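Local coordinates for protein DMATS type aromatic prenyltransferase (Micromonospora olivasterospora, PDB 6ZRY) that probably transfers a dimethylallyl group to the indole ring of tryptophan, as a bacterial tryptophan prenyltransferase with an ABBA-barrel fold, at residues 25-28 / 29-32; 96-99 / 100-104; 150-153 / 154-158; 289-292 / 293-297; 346-349 / 350-354. One frame throughout, in Å; residues are numbered along the deposited sequence. Where two conformers were deposited one is given.

Contact 1: residues 25-28 / 29-32; sequences PVEP and RNLL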
loop_
_atom_site.group_PDB
_atom_site.type_symbol
_atom_site.label_atom_id
_atom_site.label_comp_id
_atom_site.label_asym_id
_atom_site.label_seq_id
_atom_site.Cartn_x
_atom_site.Cartn_y
_atom_site.Cartn_z
ATOM N N PRO A 25 -1.818 21.491 -2.490
ATOM C CA PRO A 25 -2.449 20.624 -3.497
ATOM C C PRO A 25 -1.931 20.673 -4.945
ATOM O O PRO A 25 -2.269 19.773 -5.723
ATOM C CB PRO A 25 -3.894 21.149 -3.516
ATOM C CG PRO A 25 -3.734 22.635 -3.245
ATOM C CD PRO A 25 -2.596 22.719 -2.252
ATOM N N VAL A 26 -1.144 21.679 -5.324
ATOM C CA VAL A 26 -0.829 21.895 -6.768
ATOM C C VAL A 26 -0.058 20.675 -7.286
ATOM O O VAL A 26 -0.560 19.972 -8.206
ATOM C CB VAL A 26 -0.074 23.213 -7.010
ATOM C CG1 VAL A 26 0.217 23.408 -8.493
ATOM C CG2 VAL A 26 -0.854 24.396 -6.467
ATOM N N GLU A 27 1.075 20.387 -6.677
ATOM C CA GLU A 27 1.980 19.318 -7.135
ATOM C C GLU A 27 1.279 17.960 -6.955
ATOM O O GLU A 27 1.314 17.138 -7.852
ATOM C CB GLU A 27 3.332 19.474 -6.427
ATOM C CG GLU A 27 4.346 18.422 -6.785
ATOM C CD GLU A 27 4.854 18.445 -8.211
ATOM O OE1 GLU A 27 5.639 17.547 -8.556
ATOM O OE2 GLU A 27 4.468 19.344 -8.971
ATOM N N PRO A 28 0.612 17.661 -5.812
ATOM C CA PRO A 28 -0.116 16.398 -5.687
ATOM C C PRO A 28 -1.151 16.164 -6.795
ATOM O O PRO A 28 -1.243 15.036 -7.313
ATOM C CB PRO A 28 -0.788 16.521 -4.315
ATOM C CG PRO A 28 0.227 17.345 -3.539
ATOM C CD PRO A 28 0.621 18.418 -4.545
ATOM N N ARG A 29 -1.896 17.187 -7.152
ATOM C CA ARG A 29 -2.949 17.055 -8.190
ATOM C C ARG A 29 -2.302 16.880 -9.563
ATOM O O ARG A 29 -2.855 16.118 -10.376
ATOM C CB ARG A 29 -3.902 18.238 -8.148
ATOM C CG ARG A 29 -4.694 18.324 -6.865
ATOM C CD ARG A 29 -5.448 19.626 -6.823
ATOM N NE ARG A 29 -6.510 19.610 -7.811
ATOM C CZ ARG A 29 -7.316 20.631 -8.066
ATOM N NH1 ARG A 29 -8.276 20.500 -8.966
ATOM N NH2 ARG A 29 -7.157 21.779 -7.424
ATOM N N ASN A 30 -1.165 17.527 -9.798
ATOM C CA ASN A 30 -0.365 17.355 -11.046
ATOM C C ASN A 30 0.157 15.919 -11.111
ATOM O O ASN A 30 0.149 15.331 -12.200
ATOM C CB ASN A 30 0.778 18.369 -11.142
ATOM C CG ASN A 30 0.284 19.752 -11.518
ATOM O OD1 ASN A 30 -0.819 19.892 -12.066
ATOM N ND2 ASN A 30 1.082 20.777 -11.235
ATOM N N LEU A 31 0.592 15.365 -9.975
ATOM C CA LEU A 31 1.195 14.022 -9.957
ATOM C C LEU A 31 0.082 12.984 -10.135
ATOM O O LEU A 31 0.305 12.056 -10.910
ATOM C CB LEU A 31 2.014 13.835 -8.685
ATOM C CG LEU A 31 3.290 14.667 -8.623
ATOM C CD1 LEU A 31 3.921 14.552 -7.260
ATOM C CD2 LEU A 31 4.269 14.257 -9.700
ATOM N N LEU A 32 -1.100 13.168 -9.512
ATOM C CA LEU A 32 -2.224 12.222 -9.701
ATOM C C LEU A 32 -2.624 12.164 -11.183
ATOM O O LEU A 32 -2.856 11.033 -11.688
ATOM C CB LEU A 32 -3.406 12.613 -8.814
ATOM C CG LEU A 32 -4.710 11.844 -9.048
ATOM C CD1 LEU A 32 -4.561 10.340 -8.722
ATOM C CD2 LEU A 32 -5.825 12.465 -8.215
HETATM O O HOH W 1 -2.485 21.281 -9.824
#
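Four i to i+4 bonds, from Arg29 N to Pro25 O, Asn30 N to Val26 O, Leu31 N to Glu27 O and Leu32 N to Pro28 O, join residues 25-32 near the start of helix 26-36, one of the helices packed outside the strands of the ABBA barrel. Leu31 N lies 2.9 Å from Glu27 O, and on this face the two side chains also meet. Glu27 has CG anti to its backbone N (chi1 179°), and the bend at chi2 (67°) carries the carboxylate across the isobutyl group of Leu31, with OE1 of Glu27 3.7 Å from CD1 of Leu31. The charge itself is taken up elsewhere, in a salt bridge to Arg105 of helix 88-106. An alanine in place of Glu27 would probably leave Arg105 without this carboxylate and uncover one flank of Leu31. Leu31 goes on to pack against Leu135 and Phe145 of the barrel strands, while Pro28 and Leu32 lean on helix 6-21. Arg29 drapes its aliphatic part past Pro25, CD lying 4.0 Å from Pro25 CB, before its guanidinium reaches Asp11. On the outer side a water donates to Val26 O at 2.8 Å and, weakly, to Asn30 OD1 at 3.1 Å.

Contact 2: residues 96-99 / 100-104; sequences RGFL and DAQAR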
loop_
_atom_site.group_PDB
_atom_site.type_symbol
_atom_site.label_atom_id
_atom_site.label_comp_id
_atom_site.label_asym_id
_atom_site.label_seq_id
_atom_site.Cartn_x
_atom_site.Cartn_y
_atom_site.Cartn_z
ATOM N N ARG A 96 6.431 2.974 -15.268
ATOM C CA ARG A 96 7.869 3.290 -15.178
ATOM C C ARG A 96 8.134 4.603 -15.930
ATOM O O ARG A 96 8.875 5.438 -15.390
ATOM C CB ARG A 96 8.725 2.143 -15.707
ATOM C CG ARG A 96 10.183 2.277 -15.312
ATOM C CD ARG A 96 11.094 1.379 -16.118
ATOM N NE ARG A 96 12.365 2.046 -16.294
ATOM C CZ ARG A 96 13.334 1.624 -17.087
ATOM N NH1 ARG A 96 14.459 2.309 -17.164
ATOM N NH2 ARG A 96 13.179 0.520 -17.799
ATOM N N GLY A 97 7.502 4.792 -17.100
ATOM C CA GLY A 97 7.571 6.044 -17.867
ATOM C C GLY A 97 7.227 7.248 -17.005
ATOM O O GLY A 97 7.993 8.200 -16.977
ATOM N N PHE A 98 6.133 7.173 -16.256
ATOM C CA PHE A 98 5.715 8.247 -15.330
ATOM C C PHE A 98 6.788 8.487 -14.267
ATOM O O PHE A 98 7.160 9.629 -14.026
ATOM C CB PHE A 98 4.371 7.904 -14.686
ATOM C CG PHE A 98 4.021 8.778 -13.534
ATOM C CD1 PHE A 98 3.708 10.108 -13.728
ATOM C CD2 PHE A 98 4.016 8.275 -12.236
ATOM C CE1 PHE A 98 3.412 10.922 -12.658
ATOM C CE2 PHE A 98 3.685 9.095 -11.175
ATOM C CZ PHE A 98 3.387 10.409 -11.383
ATOM N N LEU A 99 7.208 7.424 -13.579
ATOM C CA LEU A 99 8.192 7.527 -12.493
ATOM C C LEU A 99 9.518 8.080 -13.035
ATOM O O LEU A 99 10.099 8.945 -12.367
ATOM C CB LEU A 99 8.370 6.149 -11.835
ATOM C CG LEU A 99 7.215 5.730 -10.929
ATOM C CD1 LEU A 99 7.306 4.264 -10.578
ATOM C CD2 LEU A 99 7.190 6.577 -9.686
ATOM N N ASP A 100 9.985 7.575 -14.182
ATOM C CA ASP A 100 11.309 7.981 -14.749
ATOM C C ASP A 100 11.263 9.472 -15.091
ATOM O O ASP A 100 12.226 10.170 -14.781
ATOM C CB ASP A 100 11.701 7.114 -15.950
ATOM C CG ASP A 100 12.142 5.705 -15.578
ATOM O OD1 ASP A 100 12.349 5.455 -14.407
ATOM O OD2 ASP A 100 12.261 4.888 -16.479
ATOM N N ALA A 101 10.158 9.944 -15.650
ATOM C CA ALA A 101 9.953 11.383 -15.965
ATOM C C ALA A 101 10.016 12.200 -14.667
ATOM O O ALA A 101 10.664 13.267 -14.651
ATOM C CB ALA A 101 8.639 11.586 -16.689
ATOM N N GLN A 102 9.389 11.703 -13.598
ATOM C CA GLN A 102 9.349 12.420 -12.304
ATOM C C GLN A 102 10.735 12.372 -11.636
ATOM O O GLN A 102 11.136 13.388 -11.054
ATOM C CB GLN A 102 8.231 11.850 -11.439
ATOM C CG GLN A 102 6.869 12.134 -12.000
ATOM C CD GLN A 102 6.627 13.593 -12.298
ATOM O OE1 GLN A 102 7.030 14.476 -11.561
ATOM N NE2 GLN A 102 5.965 13.851 -13.402
ATOM N N ALA A 103 11.461 11.258 -11.733
ATOM C CA ALA A 103 12.870 11.186 -11.283
ATOM C C ALA A 103 13.684 12.279 -12.002
ATOM O O ALA A 103 14.437 13.015 -11.345
ATOM C CB ALA A 103 13.426 9.810 -11.531
ATOM N N ARG A 104 13.528 12.394 -13.318
ATOM C CA ARG A 104 14.318 13.367 -14.121
ATOM C C ARG A 104 13.955 14.776 -13.666
ATOM O O ARG A 104 14.862 15.580 -13.471
ATOM C CB ARG A 104 14.089 13.146 -15.610
ATOM C CG ARG A 104 14.727 11.875 -16.136
ATOM C CD ARG A 104 14.652 11.821 -17.645
ATOM N NE ARG A 104 13.395 11.372 -18.205
ATOM C CZ ARG A 104 13.054 10.100 -18.429
ATOM N NH1 ARG A 104 11.897 9.826 -18.992
ATOM N NH2 ARG A 104 13.862 9.095 -18.076
#
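Asp100 N gives its hydrogen to Arg96 O over 2.7 Å, and the side chains of the same two residues join one turn of helix a second time. In the conformer given for Arg96, of two deposited, NE approaches Asp100 OD2 to 2.8 Å in a salt bridge whose hydrogen bond is weak, with an angle of 127° at the hydrogen. In this conformer the guanidinium and carboxylate planes stand 82° apart, so the two groups do not pair side by side through two parallel bonds, and the contact rests mainly on one oxygen. Arg117 also lies close to the Arg96 guanidinium. On roughly the opposite side of the helix, Gln102 CG sits over one face of the Phe98 ring, 4.1 Å from its centroid, in a CH-pi contact displaced toward CE1 of the ring. The bend of Gln102 at chi2 (-53°) carries the amide on past the CE1 corner, with NE2 4.0 Å from that atom, while OE1 accepts a hydrogen bond from Arg105. Phe98 and Leu99 reach inward to Cys133 on strand 131-138, and Phe98 also touches Leu35 of helix 26-36. Salt bridge outside and aromatic packing inside are the marks of an amphipathic helix, here helix 88-106, laid against the antiparallel strands of an ABBA barrel.

Contact 3: residues 150-153 / 154-158; sequences NPEV and KGVER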
loop_
_atom_site.group_PDB
_atom_site.type_symbol
_atom_site.label_atom_id
_atom_site.label_comp_id
_atom_site.label_asym_id
_atom_site.label_seq_id
_atom_site.Cartn_x
_atom_site.Cartn_y
_atom_site.Cartn_z
ATOM N N ASN A 150 6.533 -6.274 -7.976
ATOM C CA ASN A 150 5.880 -7.590 -7.730
ATOM C C ASN A 150 6.974 -8.649 -7.652
ATOM O O ASN A 150 7.598 -8.940 -8.661
ATOM C CB ASN A 150 4.860 -7.949 -8.818
ATOM C CG ASN A 150 4.148 -9.259 -8.542
ATOM O OD1 ASN A 150 4.322 -9.861 -7.477
ATOM N ND2 ASN A 150 3.315 -9.690 -9.479
ATOM N N PRO A 151 7.251 -9.242 -6.461
ATOM C CA PRO A 151 8.246 -10.304 -6.334
ATOM C C PRO A 151 7.865 -11.541 -7.145
ATOM O O PRO A 151 8.734 -12.352 -7.430
ATOM C CB PRO A 151 8.218 -10.646 -4.840
ATOM C CG PRO A 151 7.680 -9.395 -4.201
ATOM C CD PRO A 151 6.616 -8.951 -5.172
ATOM N N GLU A 152 6.594 -11.682 -7.466
ATOM C CA GLU A 152 6.061 -12.883 -8.163
ATOM C C GLU A 152 5.966 -12.646 -9.680
ATOM O O GLU A 152 5.280 -13.437 -10.366
ATOM C CB GLU A 152 4.709 -13.252 -7.567
ATOM C CG GLU A 152 4.800 -13.664 -6.105
ATOM C CD GLU A 152 3.441 -13.988 -5.471
ATOM O OE1 GLU A 152 3.426 -14.654 -4.454
ATOM O OE2 GLU A 152 2.417 -13.579 -6.026
ATOM N N VAL A 153 6.617 -11.617 -10.195
ATOM C CA VAL A 153 6.472 -11.200 -11.619
ATOM C C VAL A 153 7.034 -12.287 -12.555
ATOM O O VAL A 153 6.570 -12.361 -13.688
ATOM C CB VAL A 153 7.136 -9.847 -11.873
ATOM C CG1 VAL A 153 8.653 -9.954 -11.856
ATOM C CG2 VAL A 153 6.635 -9.213 -13.167
ATOM N N LYS A 154 8.006 -13.076 -12.106
ATOM C CA LYS A 154 8.549 -14.220 -12.894
ATOM C C LYS A 154 7.941 -15.530 -12.376
ATOM O O LYS A 154 8.513 -16.594 -12.641
ATOM C CB LYS A 154 10.076 -14.217 -12.826
ATOM C CG LYS A 154 10.723 -13.003 -13.460
ATOM C CD LYS A 154 12.203 -13.147 -13.597
ATOM C CE LYS A 154 12.811 -12.119 -14.527
ATOM N NZ LYS A 154 14.292 -12.254 -14.606
ATOM N N GLY A 155 6.799 -15.441 -11.672
ATOM C CA GLY A 155 6.060 -16.583 -11.114
ATOM C C GLY A 155 6.284 -16.719 -9.609
ATOM O O GLY A 155 7.304 -16.250 -9.113
ATOM N N VAL A 156 5.359 -17.369 -8.920
ATOM C CA VAL A 156 5.387 -17.508 -7.445
ATOM C C VAL A 156 6.617 -18.351 -7.037
ATOM O O VAL A 156 7.242 -18.020 -6.047
ATOM C CB VAL A 156 4.054 -18.084 -6.927
ATOM C CG1 VAL A 156 4.052 -18.213 -5.414
ATOM C CG2 VAL A 156 2.862 -17.234 -7.374
ATOM N N GLU A 157 6.973 -19.381 -7.810
ATOM C CA GLU A 157 8.075 -20.325 -7.473
ATOM C C GLU A 157 9.416 -19.576 -7.411
ATOM O O GLU A 157 10.244 -19.912 -6.556
ATOM C CB GLU A 157 8.160 -21.459 -8.506
ATOM N N ARG A 158 9.610 -18.607 -8.290
ATOM C CA ARG A 158 10.889 -17.862 -8.436
ATOM C C ARG A 158 10.984 -16.695 -7.453
ATOM O O ARG A 158 12.060 -16.121 -7.369
ATOM C CB ARG A 158 11.015 -17.349 -9.864
ATOM C CG ARG A 158 11.030 -18.470 -10.900
ATOM C CD ARG A 158 11.388 -17.983 -12.289
ATOM N NE ARG A 158 12.760 -17.483 -12.310
ATOM C CZ ARG A 158 13.330 -16.855 -13.334
ATOM N NH1 ARG A 158 12.653 -16.646 -14.458
ATOM N NH2 ARG A 158 14.580 -16.441 -13.235
HETATM O O HOH W 2 8.996 -14.056 -9.556
#
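Glu152 and Val156 lie side by side and point the same way across a tight bend. From CB of Glu152 the chain leaves with CG anti to the carbonyl carbon (chi1 -64°) and runs on extended; CG lies 4.1 Å from Val156 CA, CD is 3.8 Å from Val156 CG2, and at the tip OE1 meets Val156 CG1 at 3.7 Å while OE2 keeps beside CG2. The methyl groups thus cover the flank of a carboxylate whose main partner is Arg194 of strand 193-201, joined to it by a salt bridge. The backbone here makes two overlapping type I beta turns, Asn150 to Val153 and Glu152 to Gly155, in the connection from strand 141-149 to helix 159-170. An Asx turn opens the first, Asn150 OD1 accepting from Glu152 N. The second is closed by Gly155 N on Glu152 O at 2.8 Å. With phi at 103° and psi at 157°, Gly155 has a backbone in which a CB would press on the preceding carbonyl oxygen. One water bridges the bend: it donates to Pro151 O and Gly155 O and accepts from Lys154 N at 2.9 Å.

Contact 4: residues 289-292 / 293-297; sequences EARD and RVAAL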
loop_
_atom_site.group_PDB
_atom_site.type_symbol
_atom_site.label_atom_id
_atom_site.label_comp_id
_atom_site.label_asym_id
_atom_site.label_seq_id
_atom_site.Cartn_x
_atom_site.Cartn_y
_atom_site.Cartn_z
ATOM N N GLU A 289 -19.323 0.813 10.862
ATOM C CA GLU A 289 -18.639 -0.098 11.809
ATOM C C GLU A 289 -17.120 0.020 11.636
ATOM O O GLU A 289 -16.384 0.092 12.680
ATOM C CB GLU A 289 -19.078 -1.536 11.649
ATOM C CG GLU A 289 -18.509 -2.390 12.770
ATOM C CD GLU A 289 -18.883 -3.849 12.770
ATOM O OE1 GLU A 289 -19.190 -4.370 11.708
ATOM O OE2 GLU A 289 -18.879 -4.452 13.886
ATOM N N ALA A 290 -16.618 0.047 10.400
ATOM C CA ALA A 290 -15.165 0.159 10.194
ATOM C C ALA A 290 -14.699 1.493 10.790
ATOM O O ALA A 290 -13.673 1.518 11.430
ATOM C CB ALA A 290 -14.764 0.062 8.699
ATOM N N ARG A 291 -15.431 2.572 10.552
ATOM C CA ARG A 291 -14.989 3.917 11.031
ATOM C C ARG A 291 -14.916 3.866 12.569
ATOM O O ARG A 291 -13.980 4.406 13.128
ATOM C CB ARG A 291 -15.912 5.034 10.528
ATOM C CG ARG A 291 -15.589 6.389 11.153
ATOM C CD ARG A 291 -16.348 6.622 12.452
ATOM N NE ARG A 291 -15.893 7.796 13.170
ATOM C CZ ARG A 291 -16.066 8.014 14.477
ATOM N NH1 ARG A 291 -16.666 7.118 15.238
ATOM N NH2 ARG A 291 -15.608 9.129 15.021
ATOM N N ASP A 292 -15.904 3.242 13.192
ATOM C CA ASP A 292 -15.998 3.138 14.678
ATOM C C ASP A 292 -14.798 2.368 15.225
ATOM O O ASP A 292 -14.277 2.798 16.253
ATOM C CB ASP A 292 -17.355 2.583 15.096
ATOM C CG ASP A 292 -18.497 3.563 14.827
ATOM O OD1 ASP A 292 -18.212 4.794 14.589
ATOM O OD2 ASP A 292 -19.641 3.129 14.850
ATOM N N ARG A 293 -14.357 1.298 14.563
ATOM C CA ARG A 293 -13.205 0.506 15.024
ATOM C C ARG A 293 -11.938 1.320 14.877
ATOM O O ARG A 293 -11.116 1.306 15.777
ATOM C CB ARG A 293 -13.088 -0.797 14.249
ATOM C CG ARG A 293 -14.263 -1.718 14.457
ATOM C CD ARG A 293 -13.966 -3.087 13.947
ATOM N NE ARG A 293 -15.107 -3.972 14.050
ATOM C CZ ARG A 293 -15.215 -5.145 13.417
ATOM N NH1 ARG A 293 -14.259 -5.578 12.604
ATOM N NH2 ARG A 293 -16.323 -5.839 13.528
ATOM N N VAL A 294 -11.765 1.973 13.746
ATOM C CA VAL A 294 -10.548 2.752 13.476
ATOM C C VAL A 294 -10.494 3.919 14.448
ATOM O O VAL A 294 -9.454 4.165 14.980
ATOM C CB VAL A 294 -10.488 3.215 12.015
ATOM C CG1 VAL A 294 -9.308 4.150 11.794
ATOM C CG2 VAL A 294 -10.428 2.020 11.068
ATOM N N ALA A 295 -11.619 4.596 14.688
ATOM C CA ALA A 295 -11.698 5.665 15.707
ATOM C C ALA A 295 -11.273 5.139 17.084
ATOM O O ALA A 295 -10.502 5.851 17.789
ATOM C CB ALA A 295 -13.084 6.244 15.726
ATOM N N ALA A 296 -11.704 3.953 17.471
ATOM C CA ALA A 296 -11.301 3.344 18.771
ATOM C C ALA A 296 -9.781 3.175 18.808
ATOM O O ALA A 296 -9.141 3.424 19.875
ATOM C CB ALA A 296 -12.027 2.038 18.985
ATOM N N LEU A 297 -9.186 2.743 17.698
ATOM C CA LEU A 297 -7.735 2.520 17.644
ATOM C C LEU A 297 -7.033 3.864 17.734
ATOM O O LEU A 297 -6.092 3.964 18.510
ATOM C CB LEU A 297 -7.377 1.756 16.375
ATOM C CG LEU A 297 -7.788 0.287 16.399
ATOM C CD1 LEU A 297 -7.700 -0.341 15.033
ATOM C CD2 LEU A 297 -6.953 -0.493 17.387
HETATM O O HOH W 3 -17.167 -3.157 15.982
#
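Glu289 extends with CG anti to its backbone N (chi1 -172°) and Arg293 with CG beside its own, which brings the two chains across each other one turn apart on helix 287-300, an outer helix of the ABBA barrel. Their salt bridge is an i to i+4 pair: Arg293 NH2 reaches Glu289 OE2 at 2.9 Å in a weak hydrogen bond, the carboxylate and guanidinium planes 67° apart. A water reinforces it, donating to that same OE2 and accepting from Arg293 NE at 2.9 Å in the plane of the guanidinium. Both groups are held further: Glu289 OE1 accepts from Thr285 N, and Arg293 NH1 donates to the carbonyl oxygens of Ala246 and Tyr283, which should fix the arginine's rotation. Val294 packs on Ile327 and Val330 of strand 327-333, and Leu297 on helix 236-247. On another side of the helix, the guanidinium of Arg291 lies with one face over Ala295 CB, the methyl 3.6 Å from its plane, while NE turns to Asp309. Arg291 NH1 donates to the anti side of Asp292 OD1 at 2.9 Å, the oxygen close to the guanidinium plane and the donor tilted 21° from the carboxylate plane.

Contact 5: residues 346-349 / 350-354; sequences SAEA and YRVSP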
loop_
_atom_site.group_PDB
_atom_site.type_symbol
_atom_site.label_atom_id
_atom_site.label_comp_id
_atom_site.label_asym_id
_atom_site.label_seq_id
_atom_site.Cartn_x
_atom_site.Cartn_y
_atom_site.Cartn_z
ATOM N N SER A 346 -10.821 4.123 -0.101
ATOM C CA SER A 346 -11.124 3.761 -1.492
ATOM C C SER A 346 -11.754 4.939 -2.248
ATOM O O SER A 346 -12.619 5.606 -1.718
ATOM C CB SER A 346 -12.032 2.567 -1.542
ATOM O OG SER A 346 -11.467 1.466 -0.844
ATOM N N ALA A 347 -11.367 5.123 -3.495
ATOM C CA ALA A 347 -11.967 6.117 -4.399
ATOM C C ALA A 347 -13.433 5.776 -4.692
ATOM O O ALA A 347 -14.218 6.696 -4.859
ATOM C CB ALA A 347 -11.152 6.182 -5.666
ATOM N N GLU A 348 -13.777 4.500 -4.782
ATOM C CA GLU A 348 -15.130 4.040 -5.163
ATOM C C GLU A 348 -15.575 4.778 -6.442
ATOM O O GLU A 348 -16.760 5.219 -6.531
ATOM C CB GLU A 348 -16.128 4.279 -4.036
ATOM C CG GLU A 348 -15.823 3.515 -2.758
ATOM C CD GLU A 348 -16.867 3.651 -1.649
ATOM O OE1 GLU A 348 -17.104 2.673 -0.978
ATOM O OE2 GLU A 348 -17.388 4.798 -1.423
ATOM N N ALA A 349 -14.695 4.877 -7.422
ATOM C CA ALA A 349 -15.008 5.525 -8.708
ATOM C C ALA A 349 -16.002 4.654 -9.499
ATOM O O ALA A 349 -16.754 5.228 -10.303
ATOM C CB ALA A 349 -13.753 5.810 -9.489
ATOM N N TYR A 350 -16.018 3.345 -9.293
ATOM C CA TYR A 350 -16.809 2.389 -10.114
ATOM C C TYR A 350 -17.913 1.716 -9.331
ATOM O O TYR A 350 -18.947 1.452 -9.949
ATOM C CB TYR A 350 -15.895 1.339 -10.737
ATOM C CG TYR A 350 -15.008 1.906 -11.798
ATOM C CD1 TYR A 350 -15.558 2.430 -12.953
ATOM C CD2 TYR A 350 -13.635 1.993 -11.633
ATOM C CE1 TYR A 350 -14.772 2.991 -13.937
ATOM C CE2 TYR A 350 -12.827 2.575 -12.598
ATOM C CZ TYR A 350 -13.397 3.069 -13.761
ATOM O OH TYR A 350 -12.610 3.615 -14.719
ATOM N N ARG A 351 -17.689 1.388 -8.059
ATOM C CA ARG A 351 -18.643 0.596 -7.263
ATOM C C ARG A 351 -18.525 0.982 -5.795
ATOM O O ARG A 351 -17.372 1.234 -5.324
ATOM C CB ARG A 351 -18.368 -0.896 -7.494
ATOM C CG ARG A 351 -19.433 -1.820 -6.939
ATOM C CD ARG A 351 -19.324 -3.218 -7.504
ATOM N NE ARG A 351 -20.416 -4.063 -7.006
ATOM C CZ ARG A 351 -20.412 -4.753 -5.856
ATOM N NH1 ARG A 351 -19.351 -4.739 -5.052
ATOM N NH2 ARG A 351 -21.478 -5.468 -5.523
ATOM N N VAL A 352 -19.662 1.083 -5.111
ATOM C CA VAL A 352 -19.730 1.068 -3.625
ATOM C C VAL A 352 -20.144 -0.345 -3.264
ATOM O O VAL A 352 -21.224 -0.704 -3.630
ATOM C CB VAL A 352 -20.714 2.109 -3.088
ATOM C CG1 VAL A 352 -20.889 2.012 -1.578
ATOM C CG2 VAL A 352 -20.301 3.508 -3.496
ATOM N N SER A 353 -19.285 -1.130 -2.619
ATOM C CA SER A 353 -19.637 -2.508 -2.210
ATOM C C SER A 353 -20.778 -2.406 -1.207
ATOM O O SER A 353 -20.745 -1.563 -0.315
ATOM C CB SER A 353 -18.475 -3.245 -1.637
ATOM O OG SER A 353 -17.461 -3.398 -2.618
ATOM N N PRO A 354 -21.816 -3.233 -1.326
ATOM C CA PRO A 354 -22.957 -3.143 -0.422
ATOM C C PRO A 354 -22.645 -3.624 1.005
ATOM O O PRO A 354 -21.778 -4.478 1.214
ATOM C CB PRO A 354 -23.996 -4.082 -1.064
ATOM C CG PRO A 354 -23.166 -5.091 -1.826
ATOM C CD PRO A 354 -21.955 -4.309 -2.332
HETATM O O HOH W 4 -16.802 0.142 -1.557
#
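Glu348 faces Arg351 and Val352 across an irregular bend where the chain leaves strand 341-346, the last strand of the ABBA-barrel sheet, and no direct hydrogen bond joins residues 346-349 to 350-354. The bend is entered through Ser346, whose OG bonds to Gly325 O, and Ala347, whose carbonyl oxygen accepts from Gln13 and His9 of helix 6-21. Next comes Glu348, with positive phi and psi (49° and 45°), in the left-handed helical region, where the chain changes direction. Its CA makes a CA-H...O contact with Arg351 O at 3.6 Å, and its CB lies 3.5 Å from the same oxygen. CG stands anti to the carbonyl carbon (chi1 -63°), and the extended chain carries the carboxylate to the Val352 methyls, OE2 lying 3.8 Å from CG2. Glu348 OE1 also takes a hydrogen from a water at 2.6 Å; that water accepts from Ser353 N at 3.0 Å, bridging the bend. Arg318 forms a salt bridge with the same OE1. A leucine in place of Glu348 would probably leave Arg318 without its carboxylate mate and break the water link to Ser353 N. Ala349 follows, its CB 4.4 Å from Tyr350 CD2. Beyond it, Asp57 OD2 accepts from both Tyr350 N and Arg351 N, Ala349 and Tyr350 touch helix 6-21 at His9 and Val6, and Ser353 pairs its backbone with Val324, just before strand 327-333.

How the contacts relate
Each contact is local and the five follow in series from the N terminus, so none nests within or crosses another. Contact 1 starts helix 26-36 and contact 2 lies within helix 88-106; the two helices touch, Leu31 CD2 coming 3.3 Å from Gln102 OE1, and both cover strands 131-138 and 141-149. Contact 3 closes the turns that lead from strand 141-149 to helix 159-170, its centre about 24 Å from that of contact 2. Contact 4, on helix 287-300, lies opposite contacts 2 and 3 across the chain's centre. Contact 5 bends the chain after strand 341-346 and returns to helix 6-21, which contact 1 also packs against.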